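Local coordinates for catabolite activation-like protein (Xanthomonas campestris pv. campestris, PDB 3IWZ), which acts as a homodimeric, DNA-binding global transcriptional regulator of virulence genes in the diffusible signal factor pathway, with DNA binding apparently abolished by c-di-GMP, at residues Y115-L118 with Q119-Q123; V86-M89 with G90-E94; T124-S127 with P128-P131; A24-I27 with E28-L31; I137-Q140 with L141-L145. One frame throughout, in Å; residues are numbered along the deposited sequence.

Interaction 1 (Y115-L118 with Q119-Q123)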
loop_
_atom_site.group_PDB
_atom_site.type_symbol
_atom_site.label_atom_id
_atom_site.label_comp_id
_atom_site.label_asym_id
_atom_site.label_seq_id
_atom_site.Cartn_x
_atom_site.Cartn_y
_atom_site.Cartn_z
ATOM N N TYR D 115 5.983 -9.909 -18.577
ATOM C CA TYR D 115 4.738 -9.164 -18.713
ATOM C C TYR D 115 4.254 -9.224 -20.166
ATOM O O TYR D 115 3.106 -9.575 -20.443
ATOM C CB TYR D 115 4.926 -7.689 -18.327
ATOM C CG TYR D 115 5.432 -7.428 -16.922
ATOM C CD1 TYR D 115 4.957 -8.162 -15.832
ATOM C CD2 TYR D 115 6.339 -6.397 -16.678
ATOM C CE1 TYR D 115 5.369 -7.872 -14.537
ATOM C CE2 TYR D 115 6.755 -6.101 -15.394
ATOM C CZ TYR D 115 6.266 -6.839 -14.329
ATOM O OH TYR D 115 6.657 -6.518 -13.065
ATOM N N GLU D 116 5.154 -8.881 -21.082
ATOM C CA GLU D 116 4.847 -8.856 -22.503
ATOM C C GLU D 116 4.170 -10.121 -22.983
ATOM O O GLU D 116 3.190 -10.056 -23.719
ATOM C CB GLU D 116 6.123 -8.611 -23.307
ATOM C CG GLU D 116 5.954 -7.569 -24.395
ATOM C CD GLU D 116 7.198 -6.718 -24.571
ATOM O OE1 GLU D 116 8.221 -7.246 -25.060
ATOM O OE2 GLU D 116 7.149 -5.519 -24.212
ATOM N N ARG D 117 4.694 -11.269 -22.569
ATOM C CA ARG D 117 4.124 -12.547 -22.972
ATOM C C ARG D 117 2.865 -12.883 -22.203
ATOM O O ARG D 117 2.148 -13.808 -22.570
ATOM C CB ARG D 117 5.139 -13.686 -22.803
ATOM C CG ARG D 117 5.865 -14.042 -24.093
ATOM C CD ARG D 117 4.867 -14.387 -25.209
ATOM N NE ARG D 117 4.254 -15.708 -25.053
ATOM C CZ ARG D 117 3.189 -16.125 -25.735
ATOM N NH1 ARG D 117 2.602 -15.325 -26.620
ATOM N NH2 ARG D 117 2.718 -17.353 -25.549
ATOM N N LEU D 118 2.591 -12.143 -21.136
ATOM C CA LEU D 118 1.391 -12.406 -20.354
ATOM C C LEU D 118 0.186 -11.793 -21.054
ATOM O O LEU D 118 -0.783 -12.492 -21.353
ATOM C CB LEU D 118 1.516 -11.828 -18.939
ATOM C CG LEU D 118 0.350 -12.166 -18.000
ATOM C CD1 LEU D 118 0.245 -13.666 -17.844
ATOM C CD2 LEU D 118 0.560 -11.519 -16.649
ATOM N N GLN D 119 0.256 -10.491 -21.325
ATOM C CA GLN D 119 -0.838 -9.794 -21.990
ATOM C C GLN D 119 -1.030 -10.320 -23.415
ATOM O O GLN D 119 -2.130 -10.260 -23.962
ATOM C CB GLN D 119 -0.588 -8.278 -21.978
ATOM C CG GLN D 119 -0.449 -7.718 -20.556
ATOM C CD GLN D 119 -0.503 -6.202 -20.485
ATOM O OE1 GLN D 119 0.222 -5.502 -21.196
ATOM N NE2 GLN D 119 -1.361 -5.686 -19.613
ATOM N N GLN D 120 0.037 -10.838 -24.014
ATOM C CA GLN D 120 -0.082 -11.410 -25.349
ATOM C C GLN D 120 -0.914 -12.676 -25.166
ATOM O O GLN D 120 -1.714 -13.040 -26.025
ATOM C CB GLN D 120 1.287 -11.766 -25.935
ATOM C CG GLN D 120 2.148 -10.561 -26.304
ATOM C CD GLN D 120 3.495 -10.964 -26.891
ATOM O OE1 GLN D 120 4.404 -10.136 -27.028
ATOM N NE2 GLN D 120 3.629 -12.237 -27.248
ATOM N N LEU D 121 -0.716 -13.341 -24.031
ATOM C CA LEU D 121 -1.472 -14.544 -23.716
ATOM C C LEU D 121 -2.873 -14.129 -23.278
ATOM O O LEU D 121 -3.834 -14.874 -23.471
ATOM C CB LEU D 121 -0.794 -15.336 -22.593
ATOM C CG LEU D 121 0.438 -16.183 -22.931
ATOM C CD1 LEU D 121 0.948 -16.880 -21.675
ATOM C CD2 LEU D 121 0.069 -17.214 -23.992
ATOM N N PHE D 122 -2.979 -12.940 -22.684
ATOM C CA PHE D 122 -4.267 -12.415 -22.226
ATOM C C PHE D 122 -5.150 -12.097 -23.424
ATOM O O PHE D 122 -6.365 -11.935 -23.285
ATOM C CB PHE D 122 -4.081 -11.141 -21.392
ATOM C CG PHE D 122 -3.838 -11.390 -19.924
ATOM C CD1 PHE D 122 -3.623 -10.321 -19.059
ATOM C CD2 PHE D 122 -3.827 -12.683 -19.403
ATOM C CE1 PHE D 122 -3.401 -10.531 -17.700
ATOM C CE2 PHE D 122 -3.605 -12.904 -18.042
ATOM C CZ PHE D 122 -3.390 -11.822 -17.191
ATOM N N GLN D 123 -4.531 -11.989 -24.595
ATOM C CA GLN D 123 -5.264 -11.715 -25.824
ATOM C C GLN D 123 -5.396 -12.965 -26.704
ATOM O O GLN D 123 -5.960 -12.907 -27.796
ATOM C CB GLN D 123 -4.589 -10.589 -26.603
ATOM C CG GLN D 123 -4.743 -9.227 -25.943
ATOM C CD GLN D 123 -6.202 -8.834 -25.732
ATOM O OE1 GLN D 123 -6.951 -9.524 -25.041
ATOM N NE2 GLN D 123 -6.608 -7.716 -26.330
#
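Leu118 lies over one face of the Phe122 ring, one turn apart on helix 115-122, the short helix that leaves the β-roll of this CRP-like cyclic nucleotide-binding domain. The apolar contact is a CH-pi interaction: Leu118 CG stands 4.0 Å from the Phe122 ring centroid, 18° off the ring normal and displaced toward the rim. The nearest carbon pair is Leu118 CG and Phe122 CZ, 3.8 Å apart. With CG anti to the backbone N (chi1 -175°), both Leu118 methyls lie near the ring, and the side chain also packs on Leu55 and Leu91. The Phe122 ring meets Ile133 and Leu134 of helix 130-157 as well, joining the two successive helices.

On the more exposed flank the contact is mixed. The Arg117 chain, bent at both chi2 and chi3, folds back so that Leu121 CG lies over a face of its guanidinium, and Arg117 NH2 is 3.1 Å from Leu121 CD2.

Backbone hydrogen bonds complete the turn. Tyr115 O is gripped twice, by Gln119 N at 3.1 Å and by Leu118 N at 2.7 Å, whereas the hydroxyl at the far end of Tyr115 bonds to Gly87 O. Leu121 N reaches Arg117 O from 54° above the carbonyl plane. Phe122 N, by contrast, lies in the plane of the Leu118 carbonyl, with Phe122 N and Leu118 O 2.6 Å apart.

Interaction 2 (V86-M89 with G90-E94)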
loop_
_atom_site.group_PDB
_atom_site.type_symbol
_atom_site.label_atom_id
_atom_site.label_comp_id
_atom_site.label_asym_id
_atom_site.label_seq_id
_atom_site.Cartn_x
_atom_site.Cartn_y
_atom_site.Cartn_z
ATOM N N VAL D 86 3.933 -11.891 -7.024
ATOM C CA VAL D 86 4.854 -10.874 -6.534
ATOM C C VAL D 86 5.600 -10.287 -7.727
ATOM O O VAL D 86 5.648 -10.901 -8.796
ATOM C CB VAL D 86 5.814 -11.453 -5.464
ATOM C CG1 VAL D 86 5.023 -11.805 -4.220
ATOM C CG2 VAL D 86 6.508 -12.696 -5.982
ATOM N N GLY D 87 6.145 -9.087 -7.550
ATOM C CA GLY D 87 6.829 -8.411 -8.644
ATOM C C GLY D 87 5.836 -8.047 -9.744
ATOM O O GLY D 87 6.171 -7.987 -10.933
ATOM N N GLU D 88 4.599 -7.789 -9.344
ATOM C CA GLU D 88 3.557 -7.475 -10.305
ATOM C C GLU D 88 3.411 -6.016 -10.694
ATOM O O GLU D 88 2.708 -5.713 -11.652
ATOM C CB GLU D 88 2.208 -7.979 -9.790
ATOM C CG GLU D 88 1.567 -7.106 -8.718
ATOM C CD GLU D 88 2.489 -6.816 -7.538
ATOM O OE1 GLU D 88 3.323 -7.685 -7.157
ATOM O OE2 GLU D 88 2.362 -5.710 -6.985
ATOM N N MET D 89 4.075 -5.117 -9.976
ATOM C CA MET D 89 3.936 -3.688 -10.259
ATOM C C MET D 89 4.124 -3.285 -11.723
ATOM O O MET D 89 3.284 -2.586 -12.284
ATOM C CB MET D 89 4.882 -2.865 -9.380
ATOM C CG MET D 89 4.514 -1.378 -9.363
ATOM S SD MET D 89 5.594 -0.346 -8.349
ATOM C CE MET D 89 6.755 0.240 -9.580
ATOM N N GLY D 90 5.224 -3.714 -12.329
ATOM C CA GLY D 90 5.483 -3.388 -13.719
ATOM C C GLY D 90 4.383 -3.814 -14.677
ATOM O O GLY D 90 4.302 -3.311 -15.794
ATOM N N LEU D 91 3.529 -4.738 -14.255
ATOM C CA LEU D 91 2.431 -5.187 -15.103
ATOM C C LEU D 91 1.307 -4.140 -15.135
ATOM O O LEU D 91 0.372 -4.227 -15.935
ATOM C CB LEU D 91 1.871 -6.506 -14.574
ATOM C CG LEU D 91 0.603 -7.029 -15.244
ATOM C CD1 LEU D 91 0.903 -7.346 -16.704
ATOM C CD2 LEU D 91 0.108 -8.274 -14.512
ATOM N N PHE D 92 1.420 -3.142 -14.266
ATOM C CA PHE D 92 0.404 -2.105 -14.149
ATOM C C PHE D 92 0.960 -0.702 -14.326
ATOM O O PHE D 92 0.289 0.174 -14.860
ATOM C CB PHE D 92 -0.246 -2.196 -12.774
ATOM C CG PHE D 92 -1.023 -3.449 -12.556
ATOM C CD1 PHE D 92 -2.330 -3.553 -13.011
ATOM C CD2 PHE D 92 -0.458 -4.522 -11.877
ATOM C CE1 PHE D 92 -3.068 -4.706 -12.789
ATOM C CE2 PHE D 92 -1.190 -5.687 -11.649
ATOM C CZ PHE D 92 -2.494 -5.781 -12.103
ATOM N N ILE D 93 2.178 -0.494 -13.849
ATOM C CA ILE D 93 2.816 0.801 -13.950
ATOM C C ILE D 93 4.103 0.650 -14.732
ATOM O O ILE D 93 5.168 0.401 -14.152
ATOM C CB ILE D 93 3.175 1.373 -12.563
ATOM C CG1 ILE D 93 1.943 1.399 -11.665
ATOM C CG2 ILE D 93 3.730 2.773 -12.715
ATOM C CD1 ILE D 93 2.267 1.826 -10.250
ATOM N N GLU D 94 3.997 0.795 -16.050
ATOM C CA GLU D 94 5.151 0.692 -16.929
ATOM C C GLU D 94 6.340 1.360 -16.254
ATOM O O GLU D 94 6.339 2.562 -16.001
ATOM C CB GLU D 94 4.853 1.369 -18.276
ATOM C CG GLU D 94 3.740 0.688 -19.079
ATOM C CD GLU D 94 3.260 1.531 -20.251
ATOM O OE1 GLU D 94 4.087 1.851 -21.132
ATOM O OE2 GLU D 94 2.052 1.874 -20.291
#
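Met89 meets Ile93 across a tight turn, through both its carbonyl and its side chain. Two backbone donors share Met89 O: Phe92 N at 2.8 Å, coming from above the carbonyl plane, and Ile93 N, also 2.8 Å from Met89 O but in that plane and nearly straight (N-H...O 167°). The side chain of Met89 sets off with CG anti to its own nitrogen (chi1 -165°), and Met89 CG comes to 4.0 Å from Ile93 CD1, the two chains running obliquely to each other. Beyond this pair Met89 packs on Leu146 of the second subunit.

Glu88 supplies the preceding link. Its carbonyl takes the N-H of Leu91 at 2.9 Å between Glu88 O and Leu91 N, and also faces the edge of the Phe92 ring, with Glu88 O 3.4 Å from Phe92 CD2. This Gly-Glu-Met-Gly-Leu sequence after strand 85-86 matches the start of the phosphate-binding cassette of CRP-type domains and is consistent with that role. The Glu88 carboxylate makes a long, weak ion pair with Arg144.

Gly90 sits between Met89 and Leu91, where the chain turns. Just past it, the Phe92 ring meets that of Tyr135 of the second subunit, planes about 20° apart, and Leu91 O is hydrogen-bonded to the hydroxyl of the same Tyr135.

Interaction 3 (T124-S127 with P128-P131)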
loop_
_atom_site.group_PDB
_atom_site.type_symbol
_atom_site.label_atom_id
_atom_site.label_comp_id
_atom_site.label_asym_id
_atom_site.label_seq_id
_atom_site.Cartn_x
_atom_site.Cartn_y
_atom_site.Cartn_z
ATOM N N THR D 124 -4.876 -14.091 -26.218
ATOM C CA THR D 124 -4.959 -15.355 -26.939
ATOM C C THR D 124 -5.572 -16.495 -26.104
ATOM O O THR D 124 -6.696 -16.377 -25.614
ATOM C CB THR D 124 -3.573 -15.782 -27.478
ATOM O OG1 THR D 124 -2.545 -15.320 -26.593
ATOM C CG2 THR D 124 -3.345 -15.201 -28.869
ATOM N N SER D 125 -4.838 -17.590 -25.930
ATOM C CA SER D 125 -5.362 -18.730 -25.182
ATOM C C SER D 125 -5.666 -18.484 -23.706
ATOM O O SER D 125 -6.173 -19.380 -23.028
ATOM C CB SER D 125 -4.412 -19.925 -25.305
ATOM O OG SER D 125 -3.195 -19.702 -24.617
ATOM N N LEU D 126 -5.368 -17.287 -23.204
ATOM C CA LEU D 126 -5.623 -16.977 -21.792
ATOM C C LEU D 126 -6.688 -15.902 -21.580
ATOM O O LEU D 126 -7.055 -15.593 -20.447
ATOM C CB LEU D 126 -4.313 -16.576 -21.094
ATOM C CG LEU D 126 -3.557 -17.685 -20.342
ATOM C CD1 LEU D 126 -3.611 -18.992 -21.123
ATOM C CD2 LEU D 126 -2.112 -17.241 -20.095
ATOM N N SER D 127 -7.194 -15.350 -22.677
ATOM C CA SER D 127 -8.220 -14.311 -22.632
ATOM C C SER D 127 -9.364 -14.639 -21.660
ATOM O O SER D 127 -9.812 -13.770 -20.907
ATOM C CB SER D 127 -8.775 -14.077 -24.046
ATOM O OG SER D 127 -9.588 -12.916 -24.109
ATOM N N PRO D 128 -9.854 -15.893 -21.662
ATOM C CA PRO D 128 -10.949 -16.287 -20.762
ATOM C C PRO D 128 -10.531 -16.324 -19.290
ATOM O O PRO D 128 -11.365 -16.248 -18.387
ATOM C CB PRO D 128 -11.338 -17.675 -21.272
ATOM C CG PRO D 128 -10.925 -17.644 -22.727
ATOM C CD PRO D 128 -9.588 -16.956 -22.647
ATOM N N ASP D 129 -9.231 -16.457 -19.061
ATOM C CA ASP D 129 -8.691 -16.505 -17.711
ATOM C C ASP D 129 -8.336 -15.099 -17.206
ATOM O O ASP D 129 -8.197 -14.882 -16.006
ATOM C CB ASP D 129 -7.451 -17.406 -17.696
ATOM C CG ASP D 129 -7.768 -18.852 -18.076
ATOM O OD1 ASP D 129 -6.854 -19.567 -18.543
ATOM O OD2 ASP D 129 -8.928 -19.276 -17.897
ATOM N N ALA D 130 -8.203 -14.150 -18.131
ATOM C CA ALA D 130 -7.853 -12.772 -17.793
ATOM C C ALA D 130 -8.682 -12.212 -16.641
ATOM O O ALA D 130 -8.133 -11.710 -15.665
ATOM C CB ALA D 130 -7.998 -11.882 -19.026
ATOM N N PRO D 131 -10.020 -12.294 -16.735
ATOM C CA PRO D 131 -10.866 -11.775 -15.654
ATOM C C PRO D 131 -10.489 -12.324 -14.275
ATOM O O PRO D 131 -10.308 -11.555 -13.328
ATOM C CB PRO D 131 -12.269 -12.199 -16.083
ATOM C CG PRO D 131 -12.176 -12.136 -17.574
ATOM C CD PRO D 131 -10.844 -12.798 -17.845
#
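Leu126 O receives the N-H of Asp129 at 2.7 Å, from above the carbonyl plane, directly after a type I beta turn from Thr124 to Ser127. Ala130 N is divided between two carbonyls: a weak bond to Leu126 O and one of 3.2 Å to Ser127 O, which it meets 74° out of the carbonyl plane.

Prolines shape the rest. The Pro128 ring follows Ser127 tightly, with Ser127 CB and Pro128 CD only 3.3 Å apart. Pro131 has no N-H to give, and where a helix would place the next donor its ring carbon comes instead, Pro131 CD lying 3.4 Å from Ser127 O. Ala130 CB approaches the same oxygen, 3.2 Å from Ser127 O. The segment thus feeds into helix 130-157, the long helix that in CRP-family proteins pairs with its partner in the dimer; Pro131 meets Pro131 of the second subunit.

Asp129 CB lies 3.3 Å from Leu126 O. Its CG stands beside the backbone N (chi1 -62°), which brings OD1 near the Leu126 side chain. The two side chains meet at a slant and only loosely, Leu126 CD1 being 4.2 Å from Asp129 OD1; Leu126 also rests on His33. The carboxylate has a stronger partner outside the turn, a salt bridge from Asp129 OD2 to Arg29. Thr124 OG1 is hydrogen-bonded to Gln120 O, tying the start of the turn to the helix before it.

Interaction 4 (A24-I27 with E28-L31)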
loop_
_atom_site.group_PDB
_atom_site.type_symbol
_atom_site.label_atom_id
_atom_site.label_comp_id
_atom_site.label_asym_id
_atom_site.label_seq_id
_atom_site.Cartn_x
_atom_site.Cartn_y
_atom_site.Cartn_z
ATOM N N ALA D 24 -8.038 -24.027 -9.669
ATOM C CA ALA D 24 -6.820 -24.773 -9.969
ATOM C C ALA D 24 -6.673 -24.977 -11.465
ATOM O O ALA D 24 -5.588 -25.287 -11.951
ATOM C CB ALA D 24 -6.841 -26.118 -9.267
ATOM N N GLY D 25 -7.773 -24.809 -12.191
ATOM C CA GLY D 25 -7.743 -24.974 -13.634
ATOM C C GLY D 25 -7.149 -23.751 -14.302
ATOM O O GLY D 25 -6.374 -23.855 -15.258
ATOM N N THR D 26 -7.517 -22.579 -13.797
ATOM C CA THR D 26 -7.003 -21.331 -14.339
ATOM C C THR D 26 -5.521 -21.244 -13.975
ATOM O O THR D 26 -4.693 -20.801 -14.776
ATOM C CB THR D 26 -7.743 -20.115 -13.742
ATOM O OG1 THR D 26 -9.151 -20.239 -13.984
ATOM C CG2 THR D 26 -7.242 -18.830 -14.372
ATOM N N ILE D 27 -5.194 -21.682 -12.762
ATOM C CA ILE D 27 -3.819 -21.655 -12.277
ATOM C C ILE D 27 -2.873 -22.525 -13.091
ATOM O O ILE D 27 -1.782 -22.085 -13.453
ATOM C CB ILE D 27 -3.740 -22.081 -10.782
ATOM C CG1 ILE D 27 -4.245 -20.935 -9.900
ATOM C CG2 ILE D 27 -2.307 -22.475 -10.415
ATOM C CD1 ILE D 27 -3.971 -21.117 -8.420
ATOM N N GLU D 28 -3.284 -23.758 -13.369
ATOM C CA GLU D 28 -2.451 -24.674 -14.143
ATOM C C GLU D 28 -2.193 -24.170 -15.553
ATOM O O GLU D 28 -1.066 -24.239 -16.038
ATOM C CB GLU D 28 -3.082 -26.067 -14.193
ATOM C CG GLU D 28 -3.195 -26.703 -12.824
ATOM C CD GLU D 28 -1.918 -26.553 -12.012
ATOM O OE1 GLU D 28 -2.015 -26.277 -10.794
ATOM O OE2 GLU D 28 -0.823 -26.712 -12.595
ATOM N N ARG D 29 -3.228 -23.669 -16.220
ATOM C CA ARG D 29 -3.041 -23.160 -17.572
ATOM C C ARG D 29 -2.092 -21.980 -17.520
ATOM O O ARG D 29 -1.270 -21.793 -18.410
ATOM C CB ARG D 29 -4.368 -22.726 -18.181
ATOM C CG ARG D 29 -5.287 -23.875 -18.515
ATOM C CD ARG D 29 -6.414 -23.412 -19.417
ATOM N NE ARG D 29 -7.359 -22.557 -18.713
ATOM C CZ ARG D 29 -8.148 -22.981 -17.733
ATOM N NH1 ARG D 29 -8.986 -22.146 -17.138
ATOM N NH2 ARG D 29 -8.097 -24.247 -17.351
ATOM N N PHE D 30 -2.207 -21.181 -16.467
ATOM C CA PHE D 30 -1.341 -20.028 -16.315
ATOM C C PHE D 30 0.108 -20.479 -16.168
ATOM O O PHE D 30 1.016 -19.852 -16.710
ATOM C CB PHE D 30 -1.745 -19.206 -15.092
ATOM C CG PHE D 30 -0.718 -18.200 -14.690
ATOM C CD1 PHE D 30 -0.488 -17.075 -15.467
ATOM C CD2 PHE D 30 0.059 -18.402 -13.557
ATOM C CE1 PHE D 30 0.509 -16.159 -15.130
ATOM C CE2 PHE D 30 1.064 -17.490 -13.207
ATOM C CZ PHE D 30 1.288 -16.365 -13.997
ATOM N N LEU D 31 0.320 -21.568 -15.433
ATOM C CA LEU D 31 1.660 -22.095 -15.210
ATOM C C LEU D 31 2.214 -22.819 -16.438
ATOM O O LEU D 31 3.427 -22.902 -16.626
ATOM C CB LEU D 31 1.663 -23.045 -14.010
ATOM C CG LEU D 31 1.247 -22.473 -12.651
ATOM C CD1 LEU D 31 1.406 -23.549 -11.586
ATOM C CD2 LEU D 31 2.099 -21.254 -12.314
#
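Glu28 opens the second half of helix 24-32, the N-terminal helix of the CRP-like domain, by giving its backbone N-H to Ala24 O at 3.1 Å. Its side chain stays close to the helix wall: Glu28 CG lies against the same oxygen, 2.9 Å from Ala24 O, and the bend at chi2 carries the carboxylate across the CG2 branch of Ile27.

Arg29 follows with a straight but longish bond, its N 3.3 Å from Gly25 O (N-H...O 166°). The chain then turns back at chi3 (-70°), laying one face of the guanidinium over the backbone of Gly25 and Thr26. Arg29 NH2 is 2.7 Å from Gly25 O, yet the angle is too poor for a hydrogen bond, because the oxygen sits over the face. On the same face, Arg29 NH1 stands 3.5 Å from Thr26 CA. Charge is answered by Asp129, and Arg29 also touches a crystal neighbour, which may influence its pose; Thr26 OG1 is bonded to Arg132.

Phe30 N bonds to Thr26 O at 3.0 Å. With CG anti to its backbone N (chi1 166°), its ring swings away from the helix, toward Tyr57 and Ile113 of the β-roll, and turns an edge to Ile27 O.

Leu31 completes the walk with a bond from its N to Ile27 O of 2.9 Å. Its side chain and that of Ile27 both rest on Tyr57, and the methyls of the two touch, Ile27 CG2 being 4.0 Å from Leu31 CD1.

Interaction 5 (I137-Q140 with L141-L145)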
loop_
_atom_site.group_PDB
_atom_site.type_symbol
_atom_site.label_atom_id
_atom_site.label_comp_id
_atom_site.label_asym_id
_atom_site.label_seq_id
_atom_site.Cartn_x
_atom_site.Cartn_y
_atom_site.Cartn_z
ATOM N N ILE D 137 -5.223 -10.826 -8.622
ATOM C CA ILE D 137 -4.156 -9.874 -8.352
ATOM C C ILE D 137 -4.753 -8.674 -7.627
ATOM O O ILE D 137 -4.126 -8.092 -6.743
ATOM C CB ILE D 137 -3.468 -9.426 -9.659
ATOM C CG1 ILE D 137 -2.722 -10.617 -10.277
ATOM C CG2 ILE D 137 -2.521 -8.261 -9.385
ATOM C CD1 ILE D 137 -2.036 -10.313 -11.577
ATOM N N GLY D 138 -5.980 -8.320 -7.995
ATOM C CA GLY D 138 -6.648 -7.212 -7.338
ATOM C C GLY D 138 -6.811 -7.513 -5.858
ATOM O O GLY D 138 -6.555 -6.663 -4.999
ATOM N N VAL D 139 -7.256 -8.728 -5.555
ATOM C CA VAL D 139 -7.434 -9.156 -4.169
ATOM C C VAL D 139 -6.123 -9.017 -3.398
ATOM O O VAL D 139 -6.095 -8.524 -2.263
ATOM C CB VAL D 139 -7.877 -10.633 -4.095
ATOM C CG1 VAL D 139 -7.749 -11.148 -2.661
ATOM C CG2 VAL D 139 -9.319 -10.772 -4.604
ATOM N N GLN D 140 -5.035 -9.451 -4.021
ATOM C CA GLN D 140 -3.743 -9.394 -3.362
ATOM C C GLN D 140 -3.233 -7.975 -3.204
ATOM O O GLN D 140 -2.645 -7.643 -2.181
ATOM C CB GLN D 140 -2.726 -10.281 -4.101
ATOM C CG GLN D 140 -3.127 -11.755 -4.069
ATOM C CD GLN D 140 -2.141 -12.691 -4.763
ATOM O OE1 GLN D 140 -2.414 -13.885 -4.924
ATOM N NE2 GLN D 140 -0.997 -12.160 -5.168
ATOM N N LEU D 141 -3.464 -7.137 -4.209
ATOM C CA LEU D 141 -3.039 -5.750 -4.124
ATOM C C LEU D 141 -3.826 -5.082 -3.000
ATOM O O LEU D 141 -3.269 -4.319 -2.216
ATOM C CB LEU D 141 -3.272 -5.021 -5.459
ATOM C CG LEU D 141 -2.250 -5.302 -6.586
ATOM C CD1 LEU D 141 -2.676 -4.629 -7.888
ATOM C CD2 LEU D 141 -0.872 -4.796 -6.167
ATOM N N SER D 142 -5.111 -5.406 -2.894
ATOM C CA SER D 142 -5.947 -4.805 -1.860
ATOM C C SER D 142 -5.527 -5.178 -0.443
ATOM O O SER D 142 -5.578 -4.342 0.461
ATOM C CB SER D 142 -7.411 -5.168 -2.079
ATOM O OG SER D 142 -7.917 -4.535 -3.239
ATOM N N LYS D 143 -5.095 -6.416 -0.238
ATOM C CA LYS D 143 -4.675 -6.823 1.107
ATOM C C LYS D 143 -3.388 -6.121 1.523
ATOM O O LYS D 143 -3.244 -5.697 2.669
ATOM C CB LYS D 143 -4.485 -8.341 1.188
ATOM C CG LYS D 143 -5.772 -9.130 1.096
ATOM C CD LYS D 143 -5.504 -10.630 0.998
ATOM C CE LYS D 143 -4.763 -10.962 -0.296
ATOM N NZ LYS D 143 -4.529 -12.427 -0.427
ATOM N N ARG D 144 -2.457 -5.996 0.587
ATOM C CA ARG D 144 -1.174 -5.345 0.863
ATOM C C ARG D 144 -1.345 -3.861 1.111
ATOM O O ARG D 144 -0.658 -3.283 1.958
ATOM C CB ARG D 144 -0.209 -5.566 -0.297
ATOM C CG ARG D 144 0.160 -7.026 -0.491
ATOM C CD ARG D 144 0.861 -7.270 -1.817
ATOM N NE ARG D 144 0.553 -8.614 -2.302
ATOM C CZ ARG D 144 1.091 -9.184 -3.375
ATOM N NH1 ARG D 144 0.721 -10.413 -3.711
ATOM N NH2 ARG D 144 2.002 -8.539 -4.104
ATOM N N LEU D 145 -2.258 -3.250 0.364
ATOM C CA LEU D 145 -2.541 -1.833 0.515
ATOM C C LEU D 145 -3.088 -1.621 1.921
ATOM O O LEU D 145 -2.643 -0.725 2.644
ATOM C CB LEU D 145 -3.590 -1.360 -0.517
ATOM C CG LEU D 145 -4.015 0.113 -0.374
ATOM C CD1 LEU D 145 -2.761 0.984 -0.329
ATOM C CD2 LEU D 145 -4.943 0.549 -1.547
HETATM O O HOH W 1 -1.376 -10.200 -0.890
#
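Ile137 and Leu141 lie side by side one turn apart, pointing the same way, with Ile137 CG2 3.9 Å from Leu141 CD1. A second apolar pairing runs along the helix at Val139, whose CG1, anti to the backbone N (chi1 167°), meets the aliphatic part of Lys143, Val139 CG1 to Lys143 CE being 3.8 Å. Lys143 is bent at chi3 so that its chain follows the helix surface.

Regular i to i-4 backbone bonds join the two halves: Leu141 N to Ile137 O at 2.8 Å and Ser142 N to Gly138 O at 2.8 Å are the short ones, followed by Lys143 to Val139 and Arg144 to Gln140.

The polar side chains give a different face. Gln140 and Arg144 run alongside each other, their planar groups 27° apart, with Gln140 CB 3.5 Å from Arg144 NH1. A water bridges the pair, donating to Gln140 O at 3.1 Å and accepting from Arg144 NE at 2.9 Å at the guanidinium edge. NH1 itself is committed beyond this turn, in a salt bridge to Glu84 and a hydrogen bond to Phe85 O, while the group also makes a cation-pi contact with Phe80.

As part of helix 130-157, the turn thus packs on strand 85-86 through Ile137 and Gln140 against Phe85, while Leu141 and Ser142 meet their counterparts, Ser142 and Leu141 of the second subunit, across the dimer.

In the fold
Interaction 5, on helix 130-157, is the most buried of the five; it and interaction 2 both face the second subunit and touch each other where Phe92 packs on Ile137. Interactions 1, 3 and 4 cluster at the far end of the domain, all only partly buried. There interaction 1 meets interaction 4 through Leu118 on Phe30, and interaction 3 through the Leu121 and Leu126 backbones, while a salt bridge ties 3 to 4. Interactions 2 and 3 rest mainly on backbone turn bonds, whereas 1, 4 and 5 add side-chain packing to helix bonds. Interactions 3 and 5 share one helix without touching, their nearest atoms about 7 Å apart.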